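Local coordinates for protein PnpC (Pseudomonas putida, PDB 3N9T) that catalyses the ring-opening oxidation of hydroxyquinol between its two adjacent hydroxyls, as an iron(III)-dependent intradiol dioxygenase that also carries bound phospholipid, at residues A[18-21]-A[22-25]; A[53-56]-A[57-60]; A[87-90]-A[91-95]; A[165-168]-A[169-173]; A[177-180]-A[181-185]. All blocks are in the same frame, centred on the assembly; numbering follows the deposited sequence.

Contact 1: residues A[18-21]-A[22-25]. With HGX (1-heptadecanoyl-2-tridecanoyl-3-glycerol-phosphonyl choline), chain B.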
# COMPACT_ATOMS: atom_id res chain seq x y z
N ASP A 18 -6.78 -13.69 11.40
CA ASP A 18 -7.93 -14.02 12.28
C ASP A 18 -8.52 -12.78 12.92
O ASP A 18 -9.72 -12.76 13.24
CB ASP A 18 -7.52 -15.03 13.36
CG ASP A 18 -7.23 -16.41 12.79
OD1 ASP A 18 -7.65 -16.67 11.62
OD2 ASP A 18 -6.53 -17.23 13.48
N SER A 19 -7.70 -11.74 13.11
CA SER A 19 -8.24 -10.52 13.73
C SER A 19 -9.50 -9.95 13.04
O SER A 19 -10.26 -9.18 13.63
CB SER A 19 -7.17 -9.44 13.87
OG SER A 19 -6.84 -8.83 12.61
N PHE A 20 -9.69 -10.29 11.76
CA PHE A 20 -10.81 -9.75 10.97
C PHE A 20 -12.08 -10.61 10.99
O PHE A 20 -13.08 -10.18 10.43
CB PHE A 20 -10.35 -9.53 9.51
CG PHE A 20 -9.40 -8.34 9.35
CD1 PHE A 20 -9.91 -7.05 9.20
CD2 PHE A 20 -8.04 -8.52 9.40
CE1 PHE A 20 -9.07 -5.94 9.06
CE2 PHE A 20 -7.15 -7.42 9.25
CZ PHE A 20 -7.69 -6.12 9.10
N GLU A 21 -12.02 -11.78 11.65
CA GLU A 21 -13.17 -12.72 11.80
C GLU A 21 -14.47 -12.12 12.25
O GLU A 21 -15.53 -12.57 11.88
CB GLU A 21 -12.86 -13.81 12.81
CG GLU A 21 -12.15 -14.94 12.21
CD GLU A 21 -12.87 -15.48 10.98
OE1 GLU A 21 -14.14 -15.52 10.98
OE2 GLU A 21 -12.15 -15.89 10.04
N THR A 22 -14.34 -11.12 13.09
CA THR A 22 -15.38 -10.37 13.69
C THR A 22 -16.05 -9.28 12.79
O THR A 22 -17.03 -8.67 13.26
CB THR A 22 -14.69 -9.51 14.83
OG1 THR A 22 -13.42 -8.98 14.29
CG2 THR A 22 -14.39 -10.35 16.05
N SER A 23 -15.53 -8.97 11.58
CA SER A 23 -16.10 -7.86 10.76
C SER A 23 -17.57 -8.19 10.47
O SER A 23 -17.87 -9.30 10.07
CB SER A 23 -15.33 -7.59 9.41
OG SER A 23 -13.93 -7.92 9.53
N PRO A 24 -18.46 -7.25 10.77
CA PRO A 24 -19.91 -7.38 10.50
C PRO A 24 -20.15 -7.62 8.98
O PRO A 24 -20.95 -8.48 8.60
CB PRO A 24 -20.45 -5.98 10.91
CG PRO A 24 -19.46 -5.40 11.77
CD PRO A 24 -18.15 -6.02 11.53
N ASN A 25 -19.40 -6.92 8.12
CA ASN A 25 -19.56 -7.05 6.64
C ASN A 25 -18.65 -8.16 6.10
O ASN A 25 -17.41 -8.00 6.10
CB ASN A 25 -19.18 -5.72 5.98
CG ASN A 25 -19.29 -5.74 4.42
OD1 ASN A 25 -19.34 -6.78 3.80
ND2 ASN A 25 -19.37 -4.57 3.83
O11 HGX B . -15.87 -2.77 1.93
C11 HGX B . -15.25 -1.79 1.68
C12 HGX B . -14.25 -1.85 0.57
C13 HGX B . -12.89 -2.23 1.12
C14 HGX B . -11.96 -2.04 -0.04
C15 HGX B . -10.58 -2.42 0.32
C16 HGX B . -9.76 -2.46 -0.93
C17 HGX B . -8.30 -2.47 -0.55
C18 HGX B . -7.52 -2.95 -1.76
C19 HGX B . -6.20 -2.23 -1.88
C20 HGX B . -5.92 -2.10 -3.38
C21 HGX B . -6.52 -0.83 -3.99
C22 HGX B . -5.59 -0.03 -4.91
C23 HGX B . -4.15 -0.54 -4.99
O3 HGX B . -15.50 -0.59 2.43
C3 HGX B . -16.33 -0.60 3.59
C2 HGX B . -15.55 -0.38 4.88
C1 HGX B . -16.56 -0.12 5.96
O3P HGX B . -17.18 -1.37 6.23
O2 HGX B . -14.72 0.78 4.85
C31 HGX B . -13.30 0.53 5.15
O31 HGX B . -12.79 1.01 6.13
C32 HGX B . -12.34 -0.22 4.31
C33 HGX B . -11.00 0.01 5.00
C34 HGX B . -9.91 -0.11 3.97
C35 HGX B . -8.75 -0.97 4.40
C36 HGX B . -7.73 -0.89 3.32
C37 HGX B . -6.40 -1.23 3.95
C38 HGX B . -5.45 -1.39 2.80
C39 HGX B . -4.02 -1.15 3.25
C40 HGX B . -3.08 -2.25 2.79
C42 HGX B . -2.44 -1.98 1.42
C43 HGX B . -0.91 -1.81 1.46
C44 HGX B . -0.22 -2.53 2.62
C45 HGX B . 0.61 -1.52 3.42
C46 HGX B . 0.79 -1.90 4.91
C47 HGX B . 2.27 -1.91 5.27
C48 HGX B . 2.64 -0.46 5.48
O1 HGX B . -19.15 -0.05 7.04
P1 HGX B . -18.77 -1.39 6.39
O4 HGX B . -19.32 -1.75 5.02
O5 HGX B . -19.03 -2.60 7.46
C4 HGX B . -20.36 -2.88 7.94
C5 HGX B . -20.51 -2.62 9.45
N1 HGX B . -21.04 -1.29 9.87
C6 HGX B . -21.80 -1.48 11.12
C7 HGX B . -21.94 -0.64 8.88
C8 HGX B . -19.90 -0.40 10.17
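Two overlapping type I beta turns, Asp-18 to Glu-21 and Phe-20 to Ser-23, carry the chain out of helix 7-18, and the second is locked at the carbonyl of Phe-20. Phe-20 O accepts two bonds from Ser-23: the closing turn bond from Ser-23 N at 3.0 Å, whose donor stands well above the carbonyl plane, and a shorter one from Ser-23 OG at 2.6 Å, which comes in the carbonyl plane on a lone pair. Ser-23 OG is rotated toward its own N, off a staggered position (chi1 -30°), which brings both donors onto the one oxygen. With an alanine here the hydroxyl bond would be lost, and Phe-20 O would probably keep just the out-of-plane backbone bond, leaving the turn less firmly held. Two residues on, Asn-25 ND2 donates to phosphate oxygen O4 of the lipid at 3.1 Å, nearly straight at 165°, while Pro-24 CB touches the choline arm at C5. Arg-211 of the second subunit makes a cation-pi contact with the Phe-20 ring. Asn-25 OD1 meanwhile caps helix 26-46 through Arg-27 N, and the Phe-20 ring leans on Met-32 and Val-36 of that same helix.

Contact 2: residues A[53-56]-A[57-60]. With HGX (1-heptadecanoyl-2-tridecanoyl-3-glycerol-phosphonyl choline), chain C.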
# COMPACT_ATOMS: atom_id res chain seq x y z
N TRP A 53 11.74 -2.55 4.73
CA TRP A 53 10.43 -2.19 5.29
C TRP A 53 10.37 -0.66 5.47
O TRP A 53 9.37 -0.03 5.03
CB TRP A 53 10.23 -2.92 6.61
CG TRP A 53 8.98 -2.53 7.36
CD1 TRP A 53 7.70 -3.03 7.17
CD2 TRP A 53 8.87 -1.49 8.34
NE1 TRP A 53 6.81 -2.35 8.00
CE2 TRP A 53 7.52 -1.44 8.75
CE3 TRP A 53 9.81 -0.63 8.95
CZ2 TRP A 53 7.08 -0.54 9.74
CZ3 TRP A 53 9.36 0.27 9.92
CH2 TRP A 53 7.99 0.30 10.30
N PHE A 54 11.42 -0.07 6.02
CA PHE A 54 11.45 1.38 6.22
C PHE A 54 11.33 2.05 4.86
O PHE A 54 10.66 3.06 4.74
CB PHE A 54 12.77 1.86 6.89
CG PHE A 54 12.77 1.84 8.43
CD1 PHE A 54 12.14 2.86 9.17
CD2 PHE A 54 13.42 0.78 9.15
CE1 PHE A 54 12.15 2.82 10.62
CE2 PHE A 54 13.44 0.73 10.59
CZ PHE A 54 12.79 1.77 11.32
N GLU A 55 12.02 1.52 3.84
CA GLU A 55 11.88 2.09 2.46
C GLU A 55 10.42 2.04 1.96
O GLU A 55 9.90 3.04 1.52
CB GLU A 55 12.86 1.41 1.46
CG GLU A 55 12.68 1.89 0.02
CD GLU A 55 12.86 3.44 -0.16
OE1 GLU A 55 13.68 4.04 0.53
OE2 GLU A 55 12.19 4.05 -1.03
N GLY A 56 9.76 0.88 2.11
CA GLY A 56 8.34 0.74 1.74
C GLY A 56 7.51 1.75 2.48
O GLY A 56 6.64 2.38 1.90
N ILE A 57 7.78 1.91 3.79
CA ILE A 57 7.05 2.93 4.58
C ILE A 57 7.31 4.36 4.03
O ILE A 57 6.38 5.13 3.81
CB ILE A 57 7.41 2.87 6.13
CG1 ILE A 57 6.85 1.57 6.80
CG2 ILE A 57 6.91 4.08 6.82
CD1 ILE A 57 5.30 1.54 6.93
N ARG A 58 8.57 4.70 3.80
CA ARG A 58 8.88 6.08 3.29
C ARG A 58 8.20 6.27 1.90
O ARG A 58 7.61 7.32 1.60
CB ARG A 58 10.42 6.26 3.13
CG ARG A 58 11.17 6.32 4.48
CD ARG A 58 12.75 6.53 4.36
NE ARG A 58 13.41 5.71 3.31
CZ ARG A 58 14.29 4.74 3.58
NH1 ARG A 58 14.61 4.47 4.85
NH2 ARG A 58 14.88 4.06 2.62
N PHE A 59 8.33 5.25 1.03
CA PHE A 59 7.70 5.31 -0.29
C PHE A 59 6.18 5.51 -0.29
O PHE A 59 5.66 6.34 -1.05
CB PHE A 59 8.07 4.07 -1.12
CG PHE A 59 7.66 4.19 -2.57
CD1 PHE A 59 6.39 3.81 -2.96
CD2 PHE A 59 8.58 4.67 -3.55
CE1 PHE A 59 5.99 3.94 -4.32
CE2 PHE A 59 8.19 4.81 -4.87
CZ PHE A 59 6.91 4.42 -5.28
N LEU A 60 5.46 4.70 0.49
CA LEU A 60 4.00 4.82 0.60
C LEU A 60 3.61 6.16 1.12
O LEU A 60 2.57 6.72 0.74
CB LEU A 60 3.44 3.76 1.56
CG LEU A 60 3.48 2.36 0.92
CD1 LEU A 60 3.10 1.23 1.93
CD2 LEU A 60 2.64 2.29 -0.27
O11 HGX C . 15.88 -1.85 -2.76
C11 HGX C . 15.26 -1.02 -2.17
C12 HGX C . 14.25 -1.46 -1.16
C13 HGX C . 12.90 -1.64 -1.81
C14 HGX C . 11.97 -1.86 -0.65
C15 HGX C . 10.59 -2.10 -1.13
C16 HGX C . 9.77 -2.58 0.04
C17 HGX C . 8.32 -2.46 -0.33
C18 HGX C . 7.54 -3.34 0.64
C19 HGX C . 6.22 -2.70 1.00
C20 HGX C . 5.93 -3.10 2.45
C21 HGX C . 6.53 -2.12 3.47
C22 HGX C . 5.60 -1.69 4.61
C23 HGX C . 4.15 -2.20 4.50
O3 HGX C . 15.50 0.37 -2.47
C3 HGX C . 16.33 0.76 -3.57
C2 HGX C . 15.55 1.41 -4.70
C1 HGX C . 16.56 2.03 -5.62
O3P HGX C . 17.18 0.95 -6.30
O2 HGX C . 14.71 2.48 -4.27
C31 HGX C . 13.29 2.34 -4.64
O31 HGX C . 12.77 3.13 -5.39
C32 HGX C . 12.34 1.34 -4.11
C33 HGX C . 10.99 1.80 -4.68
C34 HGX C . 9.91 1.32 -3.75
C35 HGX C . 8.76 0.65 -4.45
C36 HGX C . 7.74 0.35 -3.42
C37 HGX C . 6.40 0.24 -4.13
C38 HGX C . 5.45 -0.31 -3.10
C39 HGX C . 4.02 0.06 -3.44
C40 HGX C . 3.09 -1.13 -3.39
C42 HGX C . 2.45 -1.36 -2.01
C43 HGX C . 0.92 -1.19 -1.99
C44 HGX C . 0.23 -1.47 -3.33
C45 HGX C . -0.60 -0.25 -3.74
C46 HGX C . -0.78 -0.09 -5.26
C47 HGX C . -2.26 0.00 -5.61
C48 HGX C . -2.65 1.44 -5.31
O1 HGX C . 19.14 2.48 -6.61
P1 HGX C . 18.77 1.00 -6.46
O4 HGX C . 19.33 0.19 -5.30
O5 HGX C . 19.03 0.24 -7.88
C4 HGX C . 20.37 0.14 -8.43
C5 HGX C . 20.52 0.91 -9.75
N1 HGX C . 21.04 2.31 -9.69
C6 HGX C . 21.80 2.56 -10.93
C7 HGX C . 21.93 2.58 -8.54
C8 HGX C . 19.90 3.24 -9.67
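Glu-55 O takes the backbone bond from Phe-59 N at 2.8 Å, one of four successive i to i+4 bonds that run through this part of helix 50-65. Above that backbone, Trp-53 and Ile-57 lie side by side one turn apart. Ile-57 CG1 sits over one face of the indole, 3.7 Å from the centroid of the six-membered ring and only 15° off its normal, a CH-pi contact. Trp-53 holds CG opposite its backbone N (chi1 174°), which carries the ring forward along the helix, beside the isoleucine, and its NE1 bonds to Ser-79 OG of the second subunit. On the outer side Arg-58 bends at chi3 and folds its guanidinium back, one face over Glu-55 CA, to make a salt bridge between its NH2 and Glu-55 OE1; the modelled separation is too short to be trusted, and the two charged planes are steeply inclined to each other, 64° apart. The lipid runs along the remaining side. Its C34 lies 3.6 Å from Phe-59 CD2, over the ring face, and C22 is 3.6 Å from Trp-53 CD1. At Gly-56, CA comes within 3.8 Å of C21, where a side-chain carbon would collide with the acyl chain. The helix thus turns its charged pair, of uncertain length, outward, Glu-55 CG also meeting the lipid, and offers aromatic and aliphatic carbon, with a bare backbone at its middle, to the interface tails.

Contact 3: residues A[87-90]-A[91-95]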
# COMPACT_ATOMS: atom_id res chain seq x y z
N LEU A 87 -5.79 -4.66 -14.48
CA LEU A 87 -6.30 -5.94 -13.94
C LEU A 87 -7.73 -5.77 -13.43
O LEU A 87 -8.63 -6.57 -13.78
CB LEU A 87 -5.39 -6.53 -12.85
CG LEU A 87 -5.94 -7.82 -12.22
CD1 LEU A 87 -5.99 -8.89 -13.27
CD2 LEU A 87 -5.04 -8.31 -11.14
N VAL A 88 -7.96 -4.70 -12.65
CA VAL A 88 -9.28 -4.44 -12.08
C VAL A 88 -10.32 -4.21 -13.22
O VAL A 88 -11.47 -4.73 -13.20
CB VAL A 88 -9.23 -3.25 -11.04
CG1 VAL A 88 -10.61 -2.66 -10.70
CG2 VAL A 88 -8.50 -3.73 -9.73
N ASP A 89 -9.91 -3.44 -14.23
CA ASP A 89 -10.82 -3.13 -15.32
C ASP A 89 -11.20 -4.47 -16.03
O ASP A 89 -12.37 -4.70 -16.36
CB ASP A 89 -10.11 -2.25 -16.37
CG ASP A 89 -10.99 -2.09 -17.63
OD1 ASP A 89 -12.06 -1.46 -17.48
OD2 ASP A 89 -10.65 -2.63 -18.69
N ALA A 90 -10.23 -5.36 -16.24
CA ALA A 90 -10.55 -6.63 -16.97
C ALA A 90 -11.50 -7.48 -16.17
O ALA A 90 -12.50 -8.02 -16.70
CB ALA A 90 -9.20 -7.44 -17.28
N ILE A 91 -11.23 -7.58 -14.86
CA ILE A 91 -12.04 -8.44 -13.97
C ILE A 91 -13.49 -8.02 -13.96
O ILE A 91 -14.37 -8.86 -13.88
CB ILE A 91 -11.51 -8.44 -12.53
CG1 ILE A 91 -10.15 -9.11 -12.50
CG2 ILE A 91 -12.54 -9.02 -11.50
CD1 ILE A 91 -9.51 -9.01 -11.08
N ASN A 92 -13.72 -6.73 -14.02
CA ASN A 92 -15.03 -6.20 -14.02
C ASN A 92 -15.68 -6.03 -15.42
O ASN A 92 -16.77 -5.44 -15.53
CB ASN A 92 -15.01 -4.92 -13.23
CG ASN A 92 -14.70 -5.21 -11.73
OD1 ASN A 92 -15.53 -5.77 -11.03
ND2 ASN A 92 -13.48 -4.93 -11.29
N HIS A 93 -15.01 -6.47 -16.47
CA HIS A 93 -15.58 -6.32 -17.83
C HIS A 93 -15.28 -7.59 -18.61
O HIS A 93 -14.65 -7.57 -19.68
CB HIS A 93 -15.02 -5.09 -18.54
CG HIS A 93 -15.30 -3.80 -17.83
ND1 HIS A 93 -16.46 -3.07 -18.04
CD2 HIS A 93 -14.55 -3.08 -16.96
CE1 HIS A 93 -16.43 -1.97 -17.30
NE2 HIS A 93 -15.28 -1.95 -16.63
N ARG A 94 -15.65 -8.72 -18.02
CA ARG A 94 -15.27 -9.98 -18.65
C ARG A 94 -16.25 -10.22 -19.80
O ARG A 94 -17.42 -9.86 -19.64
CB ARG A 94 -15.28 -11.12 -17.64
CG ARG A 94 -14.15 -11.00 -16.64
CD ARG A 94 -14.40 -11.93 -15.40
NE ARG A 94 -13.11 -12.25 -14.80
CZ ARG A 94 -12.98 -12.75 -13.57
NH1 ARG A 94 -14.05 -13.01 -12.86
NH2 ARG A 94 -11.78 -12.99 -13.10
N GLN A 95 -15.75 -10.74 -20.93
CA GLN A 95 -16.55 -10.88 -22.18
C GLN A 95 -16.22 -12.20 -22.88
O GLN A 95 -15.05 -12.61 -22.92
CB GLN A 95 -16.25 -9.73 -23.16
CG GLN A 95 -16.56 -8.29 -22.65
CD GLN A 95 -15.87 -7.19 -23.48
OE1 GLN A 95 -14.79 -7.38 -24.05
NE2 GLN A 95 -16.50 -6.03 -23.51
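The polar contacts centre on Val-88 O, which Asn-92 grips twice. Asn-92 ND2 reaches it at 2.8 Å and Asn-92 N at 3.1 Å, from opposite faces of the carbonyl plane. The side-chain amide folds back over the last turn because CG lies opposite the carbonyl carbon (chi1 -66°), and its bond is bent, 144° at the hydrogen; ND2 also donates to Leu-48 O of the second subunit. If a leucine stood in its place, Val-88 O would probably keep only the backbone donor and Leu-48 O across the interface would lose its mate. The remaining backbone bonds are Ile-91 N to Leu-87 O and, tightening the end, His-93 N to Ala-90 O at 3.0 Å. The apolar contact is Ile-91 CD1 packed on Leu-87 CG at 3.9 Å; separately, the Val-88 CG1 methyl lies beside the amide nitrogen of Asn-92. Of the charged groups, Asp-89 bonds through OD2 to Thr-102, whereas Arg-94 reaches across to the second subunit, forming salt bridges with its Glu-9 and Glu-47. This is the C-terminal end of helix 84-91, where i to i+4 bonding gives way to an i to i+3 turn and the chain departs along the dimer interface.

Contact 4: residues A[165-168]-A[169-173]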
# COMPACT_ATOMS: atom_id res chain seq x y z
N PRO A 165 -4.36 23.92 -19.73
CA PRO A 165 -5.41 24.94 -19.94
C PRO A 165 -5.04 25.99 -21.01
O PRO A 165 -5.91 26.79 -21.38
CB PRO A 165 -5.66 25.53 -18.54
CG PRO A 165 -4.41 25.18 -17.73
CD PRO A 165 -3.68 24.04 -18.43
N ASP A 166 -3.82 25.97 -21.55
CA ASP A 166 -3.49 26.86 -22.68
C ASP A 166 -4.10 26.47 -24.07
O ASP A 166 -4.27 27.33 -24.92
CB ASP A 166 -1.96 27.12 -22.69
CG ASP A 166 -1.41 27.48 -24.08
OD1 ASP A 166 -1.57 26.69 -25.06
OD2 ASP A 166 -0.76 28.56 -24.16
N GLN A 167 -4.47 25.20 -24.30
CA GLN A 167 -5.13 24.82 -25.59
C GLN A 167 -6.57 25.35 -25.64
O GLN A 167 -7.21 25.47 -24.59
CB GLN A 167 -5.20 23.30 -25.74
CG GLN A 167 -3.88 22.56 -26.02
CD GLN A 167 -4.07 21.05 -25.82
OE1 GLN A 167 -5.14 20.52 -26.11
NE2 GLN A 167 -3.06 20.37 -25.27
N PRO A 168 -7.09 25.60 -26.85
CA PRO A 168 -8.50 26.01 -27.07
C PRO A 168 -9.49 25.04 -26.42
O PRO A 168 -9.24 23.82 -26.40
CB PRO A 168 -8.67 25.99 -28.60
CG PRO A 168 -7.33 26.00 -29.17
CD PRO A 168 -6.32 25.54 -28.11
N PHE A 169 -10.59 25.58 -25.86
CA PHE A 169 -11.72 24.77 -25.41
C PHE A 169 -12.12 23.75 -26.48
O PHE A 169 -12.28 24.08 -27.64
CB PHE A 169 -12.95 25.65 -25.08
CG PHE A 169 -14.15 24.86 -24.68
CD1 PHE A 169 -14.38 24.55 -23.34
CD2 PHE A 169 -15.06 24.42 -25.64
CE1 PHE A 169 -15.49 23.81 -22.95
CE2 PHE A 169 -16.17 23.66 -25.28
CZ PHE A 169 -16.39 23.35 -23.92
N GLY A 170 -12.27 22.50 -26.05
CA GLY A 170 -12.74 21.40 -26.93
C GLY A 170 -11.68 20.84 -27.86
O GLY A 170 -11.95 19.93 -28.59
N ASN A 171 -10.45 21.33 -27.79
CA ASN A 171 -9.45 20.85 -28.69
C ASN A 171 -9.28 19.34 -28.52
O ASN A 171 -9.13 18.86 -27.41
CB ASN A 171 -8.13 21.49 -28.38
CG ASN A 171 -7.08 21.16 -29.40
OD1 ASN A 171 -7.33 21.20 -30.61
ND2 ASN A 171 -5.88 20.90 -28.92
N LEU A 172 -9.27 18.63 -29.63
CA LEU A 172 -9.01 17.17 -29.65
C LEU A 172 -9.91 16.46 -28.68
O LEU A 172 -9.54 15.41 -28.14
CB LEU A 172 -7.52 16.90 -29.38
CG LEU A 172 -6.60 17.38 -30.55
CD1 LEU A 172 -5.14 17.32 -30.14
CD2 LEU A 172 -6.80 16.64 -31.90
N ARG A 173 -11.11 17.03 -28.47
CA ARG A 173 -12.21 16.30 -27.80
C ARG A 173 -13.48 16.50 -28.60
O ARG A 173 -13.66 17.53 -29.30
CB ARG A 173 -12.42 16.75 -26.35
CG ARG A 173 -11.18 16.84 -25.49
CD ARG A 173 -11.46 17.49 -24.13
NE ARG A 173 -10.25 17.37 -23.31
CZ ARG A 173 -9.97 16.33 -22.54
NH1 ARG A 173 -10.82 15.29 -22.47
NH2 ARG A 173 -8.82 16.30 -21.85
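Gln-167 reaches across to Asn-171 with its amide oxygen: Asn-171 ND2 donates to Gln-167 OE1 at 2.9 Å, and the bond is nearly straight at 167°. The two amides stand almost perpendicular, 87° apart. The acceptor lies in the plane of the asparagine amide, yet the donor comes from above the glutamine carbonyl plane. Gln-167 arrives extended beyond CG, and Asn-171 sets CG opposite its backbone N (chi1 -173°), which turns ND2 back toward the glutamine. Beneath this bridge the backbone makes two overlapping type II beta turns, Pro-168 to Asn-171 and Gly-170 to Arg-173, in the long loop that leads into strand 173-177 of the catalytic domain's sheet. Asn-171 N closes the first on Pro-168 O at 3.1 Å, with Gly-170 in its third position at positive phi. Arg-173 N closes the second on Gly-170 O at 3.0 Å. Both ends of the asparagine amide are occupied, since OD1 accepts from Leu-124 N. Gln-167 NE2 is likewise tied to Met-159 O and Asp-164 OD2, and the Gln-167 side chain lies about 6 Å from that of the iron ligand Tyr-160. Arg-173 extends beyond the turns to Ser-161 O and Phe-108 O.

Contact 5: residues A[177-180]-A[181-185]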
# COMPACT_ATOMS: atom_id res chain seq x y z
N ARG A 177 -21.38 10.76 -33.47
CA ARG A 177 -22.50 9.83 -33.48
C ARG A 177 -22.43 8.89 -34.68
O ARG A 177 -21.92 9.27 -35.78
CB ARG A 177 -23.83 10.62 -33.46
CG ARG A 177 -24.16 11.11 -32.09
CD ARG A 177 -25.41 12.00 -32.08
NE ARG A 177 -25.87 12.29 -30.73
CZ ARG A 177 -25.28 13.17 -29.90
NH1 ARG A 177 -24.21 13.91 -30.27
NH2 ARG A 177 -25.78 13.35 -28.70
N SER A 178 -22.90 7.67 -34.49
CA SER A 178 -22.93 6.74 -35.57
C SER A 178 -24.21 7.08 -36.39
O SER A 178 -25.24 7.51 -35.81
CB SER A 178 -22.91 5.33 -35.00
OG SER A 178 -24.18 5.00 -34.37
N ASP A 179 -24.16 6.94 -37.72
CA ASP A 179 -25.31 7.31 -38.54
C ASP A 179 -26.24 6.12 -38.72
O ASP A 179 -26.05 5.09 -38.09
CB ASP A 179 -24.84 7.89 -39.91
CG ASP A 179 -24.15 6.87 -40.80
OD1 ASP A 179 -24.23 5.65 -40.62
OD2 ASP A 179 -23.47 7.29 -41.74
N ASN A 180 -27.22 6.24 -39.60
CA ASN A 180 -28.15 5.11 -39.91
C ASN A 180 -27.48 3.82 -40.32
O ASN A 180 -28.05 2.74 -40.16
CB ASN A 180 -29.03 5.49 -41.08
CG ASN A 180 -29.89 6.65 -40.79
OD1 ASN A 180 -30.20 7.40 -41.69
ND2 ASN A 180 -30.32 6.82 -39.53
N ASP A 181 -26.29 3.88 -40.89
CA ASP A 181 -25.60 2.61 -41.17
C ASP A 181 -24.54 2.30 -40.12
O ASP A 181 -23.68 1.49 -40.37
CB ASP A 181 -24.99 2.64 -42.56
CG ASP A 181 -26.03 2.97 -43.65
OD1 ASP A 181 -26.99 2.19 -43.77
OD2 ASP A 181 -25.89 4.00 -44.37
N GLY A 182 -24.62 2.96 -38.96
CA GLY A 182 -23.67 2.72 -37.84
C GLY A 182 -22.27 3.35 -38.07
O GLY A 182 -21.36 3.13 -37.30
N CYS A 183 -22.13 4.15 -39.12
CA CYS A 183 -20.85 4.73 -39.53
C CYS A 183 -20.57 5.97 -38.71
O CYS A 183 -21.49 6.79 -38.42
CB CYS A 183 -20.89 5.06 -41.04
SG CYS A 183 -20.98 3.59 -42.05
N PHE A 184 -19.29 6.12 -38.36
CA PHE A 184 -18.83 7.38 -37.76
C PHE A 184 -17.56 7.88 -38.49
O PHE A 184 -16.86 7.09 -39.11
CB PHE A 184 -18.53 7.16 -36.27
CG PHE A 184 -17.34 6.34 -36.02
CD1 PHE A 184 -16.08 6.95 -35.89
CD2 PHE A 184 -17.45 4.98 -35.86
CE1 PHE A 184 -14.93 6.20 -35.69
CE2 PHE A 184 -16.32 4.21 -35.62
CZ PHE A 184 -15.07 4.81 -35.56
N ALA A 185 -17.26 9.15 -38.36
CA ALA A 185 -16.05 9.70 -38.92
C ALA A 185 -15.62 10.93 -38.15
O ALA A 185 -16.43 11.83 -37.78
CB ALA A 185 -16.23 10.00 -40.45
O HOH W 1 -19.44 10.53 -36.72
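Asp-179 leaves the backbone with CB 3.8 Å from Cys-183 O. Its CG then takes the position between the backbone N and the carbonyl carbon (chi1 67°), which curls the carboxylate over the turn that follows. At the tip the two oxygens fare differently. OD1 is gripped by two backbone N-H groups, Asp-181 N at 2.7 Å, which makes an Asx turn, and Cys-183 N at 3.0 Å; they arrive from opposite faces of the carboxylate plane, and the first bond is bent, at 134°, the second straighter. OD2 instead lies beside Cys-183 CB at 3.5 Å. Below the side chain, Gly-182 N bonds to Asp-179 O at 2.7 Å and closes the type I turn from Asp-179 to Gly-182, whose last residue has positive phi. Asp-179 N in turn donates to Cys-183 O at 2.8 Å, so this one residue bonds through its N, its O and its carboxylate. The turn joins strand 173-177 to strand 183-189 and sends the chain back almost antiparallel. Farther from the bend, water 1 links the arms, donating to Arg-177 O and accepting from Ala-185 N. Ser-178 OG points to another partner, Val-144 O, and Arg-177 forms a salt bridge with Asp-115. Asp-181 OD2 is 4.4 Å from Asp-179 OD1, and that nearby like charge would be expected to disfavour ionisation of either acid. The two N-H groups on OD1 work the other way and probably favour the carboxylate form of Asp-179.

The five contacts follow one another along the chain without overlap. Contacts 1, 2 and 3 belong to the helical N-terminal part and all touch the second subunit: the loop before helix 26-46, the middle of helix 50-65 and the end of helix 84-91, their centres 27 to 30 Å apart. Contacts 1 and 2 each meet a phospholipid, one at its head group and the other along its tails, which places lipid within the dimer interface. Contacts 4 and 5 lie in the iron-binding dioxygenase domain, adjoin in sequence and flank strand 173-177, with centres 25 Å apart. Contacts 1 and 5 are the farthest apart, about 53 Å between centres, one at the lipid-bearing interface and the other at a turn between sheet strands.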